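WbbM protein (Klebsiella pneumoniae, PDB 6U4B) is a trimeric, bifunctional glycosyltransferase thought to polymerise an O-antigen polysaccharide through two separate transferase modules. Local coordinates at residues Gly210-Met215 / Ala258-Asn263; Pro77-Leu82 / Arg252-Ile257; Asp406-Val411 / His560-Asn565. One frame throughout, in Å; residues are numbered along the deposited sequence.

Contact 1 (Gly210-Met215 / Ala258-Asn263); sequences GYYTNM and AERLFN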
ATOM      1  N   GLY A 210     -19.564 -21.689 -56.556  1.00 59.12           N
ATOM      2  CA  GLY A 210     -19.812 -20.402 -55.938  1.00 60.94           C
ATOM      3  C   GLY A 210     -18.519 -19.801 -55.441  1.00 61.26           C
ATOM      4  O   GLY A 210     -17.453 -20.425 -55.475  1.00 60.18           O
ATOM      5  N   TYR A 211     -18.632 -18.562 -54.971  1.00 53.59           N
ATOM      6  CA  TYR A 211     -17.482 -17.814 -54.472  1.00 52.97           C
ATOM      7  C   TYR A 211     -17.321 -18.113 -52.987  1.00 55.73           C
ATOM      8  O   TYR A 211     -17.992 -17.515 -52.142  1.00 60.80           O
ATOM      9  CB  TYR A 211     -17.659 -16.323 -54.725  1.00 53.90           C
ATOM     10  CG  TYR A 211     -17.924 -15.972 -56.172  1.00 57.08           C
ATOM     11  CD1 TYR A 211     -19.208 -15.682 -56.611  1.00 57.68           C
ATOM     12  CD2 TYR A 211     -16.889 -15.931 -57.097  1.00 55.13           C
ATOM     13  CE1 TYR A 211     -19.455 -15.358 -57.932  1.00 56.22           C
ATOM     14  CE2 TYR A 211     -17.125 -15.607 -58.420  1.00 55.60           C
ATOM     15  CZ  TYR A 211     -18.410 -15.324 -58.832  1.00 58.13           C
ATOM     16  OH  TYR A 211     -18.651 -15.001 -60.150  1.00 63.23           O
ATOM     17  N   TYR A 212     -16.428 -19.051 -52.665  1.00 53.90           N
ATOM     18  CA  TYR A 212     -16.148 -19.413 -51.276  1.00 55.81           C
ATOM     19  C   TYR A 212     -14.995 -18.544 -50.786  1.00 60.82           C
ATOM     20  O   TYR A 212     -13.830 -18.947 -50.740  1.00 62.44           O
ATOM     21  CB  TYR A 212     -15.852 -20.903 -51.161  1.00 58.28           C
ATOM     22  CG  TYR A 212     -17.111 -21.733 -51.240  1.00 63.09           C
ATOM     23  CD1 TYR A 212     -17.663 -22.080 -52.467  1.00 62.11           C
ATOM     24  CD2 TYR A 212     -17.766 -22.140 -50.086  1.00 61.59           C
ATOM     25  CE1 TYR A 212     -18.825 -22.826 -52.540  1.00 60.41           C
ATOM     26  CE2 TYR A 212     -18.925 -22.886 -50.149  1.00 62.77           C
ATOM     27  CZ  TYR A 212     -19.452 -23.226 -51.379  1.00 59.95           C
ATOM     28  OH  TYR A 212     -20.606 -23.968 -51.442  1.00 61.16           O
ATOM     29  N   THR A 213     -15.345 -17.317 -50.412  1.00 56.64           N
ATOM     30  CA  THR A 213     -14.358 -16.293 -50.118  1.00 57.81           C
ATOM     31  C   THR A 213     -15.034 -15.159 -49.364  1.00 58.45           C
ATOM     32  O   THR A 213     -16.263 -15.026 -49.369  1.00 57.99           O
ATOM     33  CB  THR A 213     -13.714 -15.759 -51.401  1.00 56.30           C
ATOM     34  OG1 THR A 213     -12.634 -14.876 -51.073  1.00 61.58           O
ATOM     35  CG2 THR A 213     -14.747 -15.001 -52.229  1.00 50.22           C
ATOM     36  N   ASN A 214     -14.207 -14.353 -48.699  1.00 51.02           N
ATOM     37  CA  ASN A 214     -14.596 -13.040 -48.202  1.00 55.51           C
ATOM     38  C   ASN A 214     -13.713 -11.957 -48.810  1.00 57.23           C
ATOM     39  O   ASN A 214     -13.616 -10.851 -48.271  1.00 55.73           O
ATOM     40  CB  ASN A 214     -14.535 -13.000 -46.674  1.00 59.83           C
ATOM     41  CG  ASN A 214     -13.281 -13.653 -46.129  1.00 69.05           C
ATOM     42  OD1 ASN A 214     -12.713 -14.548 -46.754  1.00 75.63           O
ATOM     43  ND2 ASN A 214     -12.845 -13.214 -44.960  1.00 70.97           N
ATOM     44  N   MET A 215     -13.062 -12.273 -49.924  1.00 55.99           N
ATOM     45  CA  MET A 215     -12.126 -11.381 -50.588  1.00 54.41           C
ATOM     46  C   MET A 215     -12.800 -10.818 -51.834  1.00 55.93           C
ATOM     47  O   MET A 215     -13.146 -11.573 -52.749  1.00 60.78           O
ATOM     48  CB  MET A 215     -10.846 -12.136 -50.943  1.00 57.66           C
ATOM     49  CG  MET A 215      -9.674 -11.274 -51.364  1.00 56.65           C
ATOM     50  SD  MET A 215      -8.120 -12.180 -51.235  1.00 55.78           S
ATOM     51  CE  MET A 215      -8.439 -13.568 -52.321  1.00 63.20           C
ATOM     52  N   ALA A 258     -21.641 -16.469 -43.724  1.00 41.15           N
ATOM     53  CA  ALA A 258     -21.569 -15.265 -44.544  1.00 38.68           C
ATOM     54  C   ALA A 258     -20.985 -15.535 -45.924  1.00 40.02           C
ATOM     55  O   ALA A 258     -21.274 -14.779 -46.861  1.00 43.54           O
ATOM     56  CB  ALA A 258     -20.742 -14.194 -43.833  1.00 36.43           C
ATOM     57  N   GLU A 259     -20.159 -16.575 -46.070  1.00 37.19           N
ATOM     58  CA  GLU A 259     -19.651 -16.922 -47.394  1.00 43.59           C
ATOM     59  C   GLU A 259     -20.780 -17.368 -48.314  1.00 39.01           C
ATOM     60  O   GLU A 259     -20.757 -17.098 -49.523  1.00 37.98           O
ATOM     61  CB  GLU A 259     -18.596 -18.021 -47.285  1.00 45.91           C
ATOM     62  CG  GLU A 259     -17.305 -17.602 -46.617  1.00 55.38           C
ATOM     63  CD  GLU A 259     -16.277 -18.717 -46.623  1.00 61.11           C
ATOM     64  OE1 GLU A 259     -15.551 -18.866 -45.618  1.00 63.69           O
ATOM     65  OE2 GLU A 259     -16.210 -19.455 -47.629  1.00 63.61           O
ATOM     66  N   ARG A 260     -21.775 -18.063 -47.760  1.00 38.50           N
ATOM     67  CA  ARG A 260     -22.926 -18.491 -48.548  1.00 40.82           C
ATOM     68  C   ARG A 260     -23.870 -17.327 -48.816  1.00 40.22           C
ATOM     69  O   ARG A 260     -24.395 -17.196 -49.926  1.00 42.52           O
ATOM     70  CB  ARG A 260     -23.675 -19.623 -47.838  1.00 40.51           C
ATOM     71  CG  ARG A 260     -23.021 -20.993 -47.952  1.00 42.52           C
ATOM     72  CD  ARG A 260     -21.820 -21.146 -47.029  1.00 43.07           C
ATOM     73  NE  ARG A 260     -21.186 -22.449 -47.185  1.00 47.68           N
ATOM     74  CZ  ARG A 260     -20.070 -22.812 -46.567  1.00 48.05           C
ATOM     75  NH1 ARG A 260     -19.462 -21.966 -45.744  1.00 43.49           N
ATOM     76  NH2 ARG A 260     -19.561 -24.018 -46.771  1.00 47.69           N
ATOM     77  N   LEU A 261     -24.096 -16.479 -47.808  1.00 33.96           N
ATOM     78  CA  LEU A 261     -24.964 -15.320 -47.997  1.00 38.17           C
ATOM     79  C   LEU A 261     -24.401 -14.378 -49.052  1.00 42.26           C
ATOM     80  O   LEU A 261     -25.159 -13.755 -49.808  1.00 45.15           O
ATOM     81  CB  LEU A 261     -25.156 -14.590 -46.667  1.00 36.25           C
ATOM     82  CG  LEU A 261     -25.872 -15.375 -45.567  1.00 38.30           C
ATOM     83  CD1 LEU A 261     -25.872 -14.594 -44.257  1.00 38.63           C
ATOM     84  CD2 LEU A 261     -27.293 -15.715 -45.993  1.00 37.99           C
ATOM     85  N   PHE A 262     -23.072 -14.261 -49.111  1.00 45.04           N
ATOM     86  CA  PHE A 262     -22.419 -13.466 -50.145  1.00 45.29           C
ATOM     87  C   PHE A 262     -22.860 -13.910 -51.537  1.00 44.05           C
ATOM     88  O   PHE A 262     -23.184 -13.083 -52.398  1.00 41.50           O
ATOM     89  CB  PHE A 262     -20.902 -13.583 -49.978  1.00 46.32           C
ATOM     90  CG  PHE A 262     -20.105 -12.681 -50.881  1.00 49.98           C
ATOM     91  CD1 PHE A 262     -20.337 -11.317 -50.908  1.00 52.66           C
ATOM     92  CD2 PHE A 262     -19.093 -13.197 -51.676  1.00 53.88           C
ATOM     93  CE1 PHE A 262     -19.594 -10.488 -51.731  1.00 52.42           C
ATOM     94  CE2 PHE A 262     -18.347 -12.376 -52.499  1.00 52.58           C
ATOM     95  CZ  PHE A 262     -18.599 -11.020 -52.526  1.00 52.96           C
ATOM     96  N   ASN A 263     -22.897 -15.225 -51.766  1.00 41.81           N
ATOM     97  CA  ASN A 263     -23.331 -15.752 -53.057  1.00 44.91           C
ATOM     98  C   ASN A 263     -24.816 -15.507 -53.292  1.00 45.88           C
ATOM     99  O   ASN A 263     -25.218 -15.131 -54.399  1.00 48.81           O
ATOM    100  CB  ASN A 263     -23.021 -17.245 -53.139  1.00 44.57           C
ATOM    101  CG  ASN A 263     -21.544 -17.525 -53.307  1.00 50.10           C
ATOM    102  OD1 ASN A 263     -21.050 -17.652 -54.430  1.00 49.91           O
ATOM    103  ND2 ASN A 263     -20.828 -17.626 -52.194  1.00 45.58           N
TER
HETATM  104  O   HOH W   1     -21.528 -24.427 -49.123  1.00 39.81           O
HETATM  105  O   HOH W   2     -18.118 -13.663 -47.150  1.00 48.36           O

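Contact 2 (Pro77-Leu82 / Arg252-Ile257); sequences PFYCEL and RVIGHI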
ATOM      1  N   PRO A  77     -13.376 -14.106 -33.091  1.00 41.02           N
ATOM      2  CA  PRO A  77     -13.322 -15.578 -33.093  1.00 39.70           C
ATOM      3  C   PRO A  77     -14.482 -16.232 -33.821  1.00 44.28           C
ATOM      4  O   PRO A  77     -14.368 -17.401 -34.209  1.00 40.19           O
ATOM      5  CB  PRO A  77     -13.337 -15.931 -31.600  1.00 39.77           C
ATOM      6  CG  PRO A  77     -12.709 -14.763 -30.945  1.00 42.67           C
ATOM      7  CD  PRO A  77     -13.159 -13.566 -31.735  1.00 42.73           C
ATOM      8  N   PHE A  78     -15.588 -15.521 -34.019  1.00 32.09           N
ATOM      9  CA  PHE A  78     -16.788 -16.076 -34.633  1.00 38.00           C
ATOM     10  C   PHE A  78     -17.127 -15.430 -35.964  1.00 37.79           C
ATOM     11  O   PHE A  78     -17.581 -16.118 -36.878  1.00 37.55           O
ATOM     12  CB  PHE A  78     -17.980 -15.930 -33.669  1.00 44.08           C
ATOM     13  CG  PHE A  78     -17.617 -16.145 -32.223  1.00 43.55           C
ATOM     14  CD1 PHE A  78     -17.689 -17.407 -31.655  1.00 46.01           C
ATOM     15  CD2 PHE A  78     -17.190 -15.087 -31.435  1.00 40.03           C
ATOM     16  CE1 PHE A  78     -17.347 -17.610 -30.328  1.00 47.07           C
ATOM     17  CE2 PHE A  78     -16.844 -15.282 -30.109  1.00 40.49           C
ATOM     18  CZ  PHE A  78     -16.925 -16.545 -29.556  1.00 43.83           C
ATOM     19  N   TYR A  79     -16.909 -14.124 -36.101  1.00 35.81           N
ATOM     20  CA  TYR A  79     -17.193 -13.425 -37.346  1.00 38.64           C
ATOM     21  C   TYR A  79     -16.022 -13.430 -38.318  1.00 40.26           C
ATOM     22  O   TYR A  79     -16.225 -13.149 -39.505  1.00 39.92           O
ATOM     23  CB  TYR A  79     -17.599 -11.977 -37.055  1.00 36.58           C
ATOM     24  CG  TYR A  79     -19.051 -11.805 -36.674  1.00 42.07           C
ATOM     25  CD1 TYR A  79     -19.546 -12.313 -35.476  1.00 43.45           C
ATOM     26  CD2 TYR A  79     -19.928 -11.122 -37.509  1.00 41.60           C
ATOM     27  CE1 TYR A  79     -20.876 -12.153 -35.125  1.00 42.28           C
ATOM     28  CE2 TYR A  79     -21.258 -10.955 -37.165  1.00 41.57           C
ATOM     29  CZ  TYR A  79     -21.726 -11.473 -35.972  1.00 42.91           C
ATOM     30  OH  TYR A  79     -23.047 -11.310 -35.628  1.00 42.48           O
ATOM     31  N   CYS A  80     -14.816 -13.731 -37.848  1.00 38.35           N
ATOM     32  CA  CYS A  80     -13.591 -13.742 -38.668  1.00 40.38           C
ATOM     33  C   CYS A  80     -13.446 -12.355 -39.300  1.00 36.89           C
ATOM     34  O   CYS A  80     -13.690 -11.344 -38.621  1.00 37.04           O
ATOM     35  CB  CYS A  80     -13.630 -14.897 -39.650  1.00 53.15           C
ATOM     36  SG  CYS A  80     -13.346 -16.514 -38.898  1.00 64.47           S
ATOM     37  N   GLU A  81     -13.080 -12.269 -40.583  1.00 32.21           N
ATOM     38  CA  GLU A  81     -12.823 -10.985 -41.228  1.00 37.96           C
ATOM     39  C   GLU A  81     -14.058 -10.103 -41.355  1.00 38.26           C
ATOM     40  O   GLU A  81     -13.928  -8.962 -41.811  1.00 37.64           O
ATOM     41  CB  GLU A  81     -12.223 -11.200 -42.617  1.00 46.62           C
ATOM     42  CG  GLU A  81     -10.722 -11.366 -42.628  1.00 54.53           C
ATOM     43  CD  GLU A  81     -10.290 -12.799 -42.829  1.00 63.12           C
ATOM     44  OE1 GLU A  81     -10.990 -13.708 -42.336  1.00 67.91           O
ATOM     45  OE2 GLU A  81      -9.253 -13.013 -43.491  1.00 65.21           O
ATOM     46  N   LEU A  82     -15.243 -10.594 -40.982  1.00 35.79           N
ATOM     47  CA  LEU A  82     -16.418  -9.727 -40.967  1.00 39.29           C
ATOM     48  C   LEU A  82     -16.240  -8.553 -40.011  1.00 38.74           C
ATOM     49  O   LEU A  82     -16.847  -7.495 -40.213  1.00 39.41           O
ATOM     50  CB  LEU A  82     -17.660 -10.530 -40.596  1.00 41.47           C
ATOM     51  CG  LEU A  82     -18.208 -11.461 -41.675  1.00 44.13           C
ATOM     52  CD1 LEU A  82     -19.355 -12.291 -41.136  1.00 49.06           C
ATOM     53  CD2 LEU A  82     -18.650 -10.659 -42.890  1.00 42.79           C
ATOM     54  N   ARG A 252     -16.262 -20.391 -35.870  1.00 42.39           N
ATOM     55  CA  ARG A 252     -16.314 -19.498 -37.016  1.00 45.60           C
ATOM     56  C   ARG A 252     -17.602 -19.661 -37.843  1.00 40.33           C
ATOM     57  O   ARG A 252     -17.602 -19.290 -39.024  1.00 41.27           O
ATOM     58  CB  ARG A 252     -15.081 -19.724 -37.897  1.00 51.00           C
ATOM     59  CG  ARG A 252     -13.760 -19.610 -37.149  1.00 57.34           C
ATOM     60  CD  ARG A 252     -12.648 -20.332 -37.887  1.00 64.03           C
ATOM     61  NE  ARG A 252     -12.308 -19.675 -39.144  1.00 70.87           N
ATOM     62  CZ  ARG A 252     -11.884 -20.323 -40.223  1.00 75.11           C
ATOM     63  NH1 ARG A 252     -11.588 -19.655 -41.331  1.00 74.67           N
ATOM     64  NH2 ARG A 252     -11.769 -21.644 -40.194  1.00 75.81           N
ATOM     65  N   VAL A 253     -18.674 -20.179 -37.232  1.00 41.49           N
ATOM     66  CA  VAL A 253     -19.906 -20.473 -37.958  1.00 40.14           C
ATOM     67  C   VAL A 253     -20.444 -19.230 -38.653  1.00 40.21           C
ATOM     68  O   VAL A 253     -20.932 -19.300 -39.789  1.00 41.10           O
ATOM     69  CB  VAL A 253     -20.944 -21.076 -36.997  1.00 44.53           C
ATOM     70  CG1 VAL A 253     -21.028 -20.252 -35.737  1.00 44.45           C
ATOM     71  CG2 VAL A 253     -22.320 -21.160 -37.667  1.00 39.69           C
ATOM     72  N   ILE A 254     -20.347 -18.073 -37.994  1.00 38.35           N
ATOM     73  CA  ILE A 254     -20.871 -16.837 -38.570  1.00 37.88           C
ATOM     74  C   ILE A 254     -20.133 -16.500 -39.859  1.00 42.03           C
ATOM     75  O   ILE A 254     -20.748 -16.206 -40.890  1.00 39.19           O
ATOM     76  CB  ILE A 254     -20.773 -15.689 -37.551  1.00 36.97           C
ATOM     77  CG1 ILE A 254     -21.427 -16.091 -36.228  1.00 41.82           C
ATOM     78  CG2 ILE A 254     -21.427 -14.429 -38.105  1.00 34.01           C
ATOM     79  CD1 ILE A 254     -22.932 -16.231 -36.306  1.00 38.78           C
ATOM     80  N   GLY A 255     -18.799 -16.536 -39.815  1.00 39.69           N
ATOM     81  CA  GLY A 255     -18.023 -16.247 -41.011  1.00 42.56           C
ATOM     82  C   GLY A 255     -18.273 -17.246 -42.123  1.00 42.48           C
ATOM     83  O   GLY A 255     -18.363 -16.874 -43.296  1.00 41.49           O
ATOM     84  N   HIS A 256     -18.390 -18.529 -41.771  1.00 44.07           N
ATOM     85  CA  HIS A 256     -18.672 -19.552 -42.773  1.00 46.63           C
ATOM     86  C   HIS A 256     -20.031 -19.326 -43.424  1.00 47.01           C
ATOM     87  O   HIS A 256     -20.177 -19.482 -44.642  1.00 49.79           O
ATOM     88  CB  HIS A 256     -18.605 -20.939 -42.136  1.00 50.81           C
ATOM     89  CG  HIS A 256     -17.246 -21.303 -41.625  1.00 58.60           C
ATOM     90  ND1 HIS A 256     -16.085 -20.925 -42.265  1.00 59.65           N
ATOM     91  CD2 HIS A 256     -16.862 -22.011 -40.536  1.00 58.68           C
ATOM     92  CE1 HIS A 256     -15.044 -21.387 -41.595  1.00 60.31           C
ATOM     93  NE2 HIS A 256     -15.489 -22.049 -40.541  1.00 61.70           N
ATOM     94  N   ILE A 257     -21.035 -18.950 -42.630  1.00 43.40           N
ATOM     95  CA  ILE A 257     -22.372 -18.733 -43.173  1.00 46.86           C
ATOM     96  C   ILE A 257     -22.382 -17.517 -44.093  1.00 45.83           C
ATOM     97  O   ILE A 257     -23.033 -17.519 -45.145  1.00 40.41           O
ATOM     98  CB  ILE A 257     -23.393 -18.601 -42.027  1.00 40.05           C
ATOM     99  CG1 ILE A 257     -23.660 -19.973 -41.404  1.00 39.11           C
ATOM    100  CG2 ILE A 257     -24.688 -17.976 -42.521  1.00 40.34           C
ATOM    101  CD1 ILE A 257     -24.639 -19.951 -40.246  1.00 39.70           C
TER

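Contact 3 (Asp406-Val411 / His560-Asn565); sequences DSDTVV and HYAGEN. With MG (magnesium ion), chain C.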
ATOM      1  N   ASP A 406      17.529  -2.827 -19.584  1.00 30.54           N
ATOM      2  CA  ASP A 406      17.364  -4.223 -19.197  1.00 33.67           C
ATOM      3  C   ASP A 406      16.164  -4.394 -18.269  1.00 38.42           C
ATOM      4  O   ASP A 406      15.805  -3.495 -17.502  1.00 36.69           O
ATOM      5  CB  ASP A 406      18.625  -4.733 -18.497  1.00 36.94           C
ATOM      6  CG  ASP A 406      19.604  -5.388 -19.450  1.00 44.90           C
ATOM      7  OD1 ASP A 406      19.413  -5.282 -20.682  1.00 45.94           O
ATOM      8  OD2 ASP A 406      20.566  -6.019 -18.961  1.00 49.75           O
ATOM      9  N   SER A 407      15.550  -5.575 -18.329  1.00 37.03           N
ATOM     10  CA  SER A 407      14.373  -5.843 -17.515  1.00 42.01           C
ATOM     11  C   SER A 407      14.714  -6.118 -16.057  1.00 43.79           C
ATOM     12  O   SER A 407      13.854  -5.925 -15.189  1.00 42.18           O
ATOM     13  CB  SER A 407      13.587  -7.024 -18.090  1.00 40.30           C
ATOM     14  OG  SER A 407      14.276  -8.245 -17.887  1.00 43.11           O
ATOM     15  N   ASP A 408      15.936  -6.555 -15.762  1.00 40.96           N
ATOM     16  CA  ASP A 408      16.336  -6.837 -14.381  1.00 42.95           C
ATOM     17  C   ASP A 408      16.910  -5.596 -13.702  1.00 41.14           C
ATOM     18  O   ASP A 408      17.977  -5.625 -13.087  1.00 41.46           O
ATOM     19  CB  ASP A 408      17.327  -7.994 -14.351  1.00 46.48           C
ATOM     20  CG  ASP A 408      18.542  -7.748 -15.224  1.00 48.28           C
ATOM     21  OD1 ASP A 408      18.518  -6.793 -16.030  1.00 47.33           O
ATOM     22  OD2 ASP A 408      19.526  -8.507 -15.098  1.00 51.05           O
ATOM     23  N   THR A 409      16.188  -4.483 -13.820  1.00 37.29           N
ATOM     24  CA  THR A 409      16.608  -3.213 -13.247  1.00 40.86           C
ATOM     25  C   THR A 409      15.431  -2.556 -12.537  1.00 41.22           C
ATOM     26  O   THR A 409      14.272  -2.931 -12.728  1.00 41.69           O
ATOM     27  CB  THR A 409      17.143  -2.252 -14.320  1.00 38.05           C
ATOM     28  OG1 THR A 409      16.076  -1.894 -15.209  1.00 34.47           O
ATOM     29  CG2 THR A 409      18.274  -2.893 -15.123  1.00 37.36           C
ATOM     30  N   VAL A 410      15.750  -1.564 -11.706  1.00 36.09           N
ATOM     31  CA  VAL A 410      14.792  -0.573 -11.235  1.00 36.95           C
ATOM     32  C   VAL A 410      15.465   0.788 -11.329  1.00 35.83           C
ATOM     33  O   VAL A 410      16.671   0.910 -11.087  1.00 35.56           O
ATOM     34  CB  VAL A 410      14.301  -0.840  -9.791  1.00 42.73           C
ATOM     35  CG1 VAL A 410      13.514  -2.143  -9.706  1.00 43.78           C
ATOM     36  CG2 VAL A 410      15.459  -0.839  -8.801  1.00 41.64           C
ATOM     37  N   VAL A 411      14.698   1.807 -11.698  1.00 33.19           N
ATOM     38  CA  VAL A 411      15.229   3.160 -11.794  1.00 33.78           C
ATOM     39  C   VAL A 411      14.943   3.897 -10.494  1.00 36.26           C
ATOM     40  O   VAL A 411      13.969   3.612  -9.787  1.00 34.31           O
ATOM     41  CB  VAL A 411      14.655   3.923 -13.006  1.00 30.85           C
ATOM     42  CG1 VAL A 411      14.895   3.132 -14.286  1.00 33.55           C
ATOM     43  CG2 VAL A 411      13.179   4.209 -12.812  1.00 33.54           C
ATOM     44  N   HIS A 560      21.068  -2.148 -11.398  1.00 38.40           N
ATOM     45  CA  HIS A 560      21.095  -3.276 -12.319  1.00 39.86           C
ATOM     46  C   HIS A 560      21.327  -4.550 -11.516  1.00 41.71           C
ATOM     47  O   HIS A 560      22.416  -4.759 -10.970  1.00 43.11           O
ATOM     48  CB  HIS A 560      22.180  -3.084 -13.378  1.00 46.54           C
ATOM     49  CG  HIS A 560      22.027  -3.981 -14.565  1.00 55.46           C
ATOM     50  ND1 HIS A 560      22.834  -3.887 -15.679  1.00 57.95           N
ATOM     51  CD2 HIS A 560      21.157  -4.988 -14.815  1.00 55.95           C
ATOM     52  CE1 HIS A 560      22.467  -4.797 -16.564  1.00 58.76           C
ATOM     53  NE2 HIS A 560      21.452  -5.478 -16.064  1.00 60.19           N
ATOM     54  N   TYR A 561      20.308  -5.409 -11.456  1.00 43.64           N
ATOM     55  CA  TYR A 561      20.447  -6.680 -10.758  1.00 48.91           C
ATOM     56  C   TYR A 561      21.036  -7.739 -11.677  1.00 56.27           C
ATOM     57  O   TYR A 561      20.521  -8.859 -11.763  1.00 56.71           O
ATOM     58  CB  TYR A 561      19.104  -7.137 -10.199  1.00 48.06           C
ATOM     59  CG  TYR A 561      18.497  -6.131  -9.258  1.00 46.64           C
ATOM     60  CD1 TYR A 561      17.561  -5.212  -9.710  1.00 42.67           C
ATOM     61  CD2 TYR A 561      18.885  -6.072  -7.926  1.00 44.34           C
ATOM     62  CE1 TYR A 561      17.012  -4.278  -8.857  1.00 38.74           C
ATOM     63  CE2 TYR A 561      18.340  -5.143  -7.065  1.00 45.05           C
ATOM     64  CZ  TYR A 561      17.405  -4.250  -7.537  1.00 44.00           C
ATOM     65  OH  TYR A 561      16.858  -3.320  -6.688  1.00 41.76           O
ATOM     66  N   ALA A 562      22.124  -7.396 -12.359  1.00 63.86           N
ATOM     67  CA  ALA A 562      22.760  -8.339 -13.263  1.00 71.89           C
ATOM     68  C   ALA A 562      23.457  -9.440 -12.479  1.00 79.46           C
ATOM     69  O   ALA A 562      24.152  -9.184 -11.493  1.00 77.58           O
ATOM     70  CB  ALA A 562      23.758  -7.623 -14.168  1.00 69.86           C
ATOM     71  N   GLY A 563      23.256 -10.677 -12.917  1.00 88.48           N
ATOM     72  CA  GLY A 563      23.955 -11.794 -12.318  1.00 95.93           C
ATOM     73  C   GLY A 563      23.060 -12.938 -11.897  1.00102.94           C
ATOM     74  O   GLY A 563      21.976 -13.144 -12.454  1.00105.26           O
ATOM     75  N   GLU A 564      23.514 -13.683 -10.891  1.00105.42           N
ATOM     76  CA  GLU A 564      22.880 -14.919 -10.451  1.00106.55           C
ATOM     77  C   GLU A 564      21.858 -14.701  -9.342  1.00 98.59           C
ATOM     78  O   GLU A 564      20.819 -15.371  -9.321  1.00 98.13           O
ATOM     79  CB  GLU A 564      23.959 -15.900  -9.986  1.00113.59           C
ATOM     80  CG  GLU A 564      25.097 -15.231  -9.217  1.00114.70           C
ATOM     81  CD  GLU A 564      26.221 -16.188  -8.870  1.00119.55           C
ATOM     82  OE1 GLU A 564      25.962 -17.406  -8.787  1.00122.88           O
ATOM     83  OE2 GLU A 564      27.366 -15.722  -8.687  1.00119.87           O
ATOM     84  N   ASN A 565      22.127 -13.782  -8.417  1.00 92.29           N
ATOM     85  CA  ASN A 565      21.276 -13.563  -7.249  1.00 86.61           C
ATOM     86  C   ASN A 565      20.326 -12.407  -7.541  1.00 79.32           C
ATOM     87  O   ASN A 565      20.689 -11.236  -7.400  1.00 75.59           O
ATOM     88  CB  ASN A 565      22.123 -13.295  -6.010  1.00 86.86           C
ATOM     89  CG  ASN A 565      22.985 -14.481  -5.628  1.00 91.06           C
ATOM     90  OD1 ASN A 565      22.534 -15.627  -5.668  1.00 92.13           O
ATOM     91  ND2 ASN A 565      24.235 -14.213  -5.266  1.00 92.50           N
TER
HETATM   92 MG    MG C 602      20.731  -7.096 -17.114  1.00 35.94          MG

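Contact 1 (Gly210-Met215 / Ala258-Asn263)
N263 grips the backbone of Y211 with both ends of its side-chain amide, docking the loop between strands 209-210 and 216-219 onto helix 253-272. The loop bends here through an inverse gamma turn centred on Y212, and both flanking strands pair with strand 152-159 in the sheet of the DUF4422 region. N263 OD1 accepts from Y211 N at 2.6 Å, in the plane of the carboxamide and on a lone pair. N263 ND2 donates to Y211 O at 2.8 Å, reaching it from above the carbonyl plane, and also to E259 O, one turn back on its own helix, at 2.7 Å. Three bonds thus fix the amide. Y211 OH reaches past the contact to E279.

Y212 meets R260 edge to face: ring atom CE2 lies over one face of the guanidinium, brought there by a bend at chi2 (77°), the two planes 89° apart. A water joins their polar ends, donating to Y212 OH and accepting from R260 NE at 2.8 Å. Y212 OH also bonds to N168, and R260 NH1 to H256 O. E259 OE2 comes to 3.5 Å from Y212 C, its carboxylate 81° from the Y212 ring. A second water donates a hydrogen bond to T213 O at 3.2 Å and, weakly, to A258 O. T213 OG1 closes an ST turn by accepting from M215 N at 2.9 Å.

Contact 2 (Pro77-Leu82 / Arg252-Ile257)
I254 lays its CG2 methyl squarely on one face of the Y79 ring, 3.5 Å from the centroid and only 6° off the ring normal, a CH-pi contact that touches all six ring carbons about equally. The methyl gets there because CG2 lies anti to the backbone N of I254. The same methyl meets L82 CD1 at 4.2 Å, while L82 CB sits at the edge of the tyrosine ring. Y79 OH is held by E238, and F543 of a second subunit packs against both Y79 and I254.

These side chains join the end of helix 76-79 to the start of helix 253-272. A type II' turn from Y79 to L82, with C80 at positive phi, leads on to helix 82-91, and R252 is the N-cap residue of helix 253-272. G255, with no side chain, lets the backbones close in, and its N donates to F78 O at 3.2 Å in the carbonyl plane.

C80 points toward the second helix and its SG accepts from R252 NE at 3.3 Å, lying at the edge of the guanidinium and near its plane. With the R252 chain bent at chi3 (68°), one guanidinium face lies against H256, whose CE1 is 3.5 Å from the guanidinium plane, over its centre.

Contact 3 (Asp406-Val411 / His560-Asn565)
D406, D408 and H560 converge on one magnesium ion, each through a different side-chain conformation. D406 binds with OD2 at 2.1 Å, while its other oxygen, OD1, forms a salt bridge with R389, consistent with a carboxylate held in its rotation. D408 CG stands between its backbone N and carbonyl carbon (chi1 56°), folding the carboxylate back to the metal. It approaches with both oxygens, OD1 at 2.5 Å and OD2 at a longer 2.7 Å. H560 has CG anti to the backbone N (chi1 -164°), so the imidazole reaches across to the aspartates and binds through NE2 at 2.1 Å. Both carboxylates stand steeply to the ring plane, D408 at 82°, with D406 OD2 and D408 OD1 at the imidazole's edge. H560 ND1 bonds to N526, fixing the ring's rotation; A562 CB lies over the centre of one face.

T409 and H560 form an antiparallel, non-hydrogen-bonded pair, and T409 CG2 packs 3.6 Å from H560 CD2. Y561 N donates to D408 O at 2.9 Å. The Y561 ring turns its edge to V410, CE1 lying 3.8 Å from CG2, and its OH bonds to F575 O. Two aspartates separated by a single residue just beyond strand 402-405, completed by a histidine from far along the chain, match the metal-binding DxD motif of GT-A glycosyltransferases such as family 8, where the cation commonly holds the diphosphate of a nucleotide sugar.

How the contacts relate
Contacts 1 and 2 are neighbours on helix 253-272, their centres 11 Å apart: contact 2 engages its first turn and contact 1 the next residues along. They touch directly, A258 CB packing 3.6 Å from L82 CD1, and N214 ND2 lies 3.3 Å from E81 OE1, probably a hydrogen bond. Along the chain their segments alternate, tying one helix to two separate parts of the DUF4422 region. Contact 2 also packs on F543 and M547 of a second subunit. Contact 3 belongs to the family 8 region across the chain's centre, its nearest atoms about 30 Å from contact 2 and about 38 Å from contact 1. Neither touches the magnesium site of contact 3.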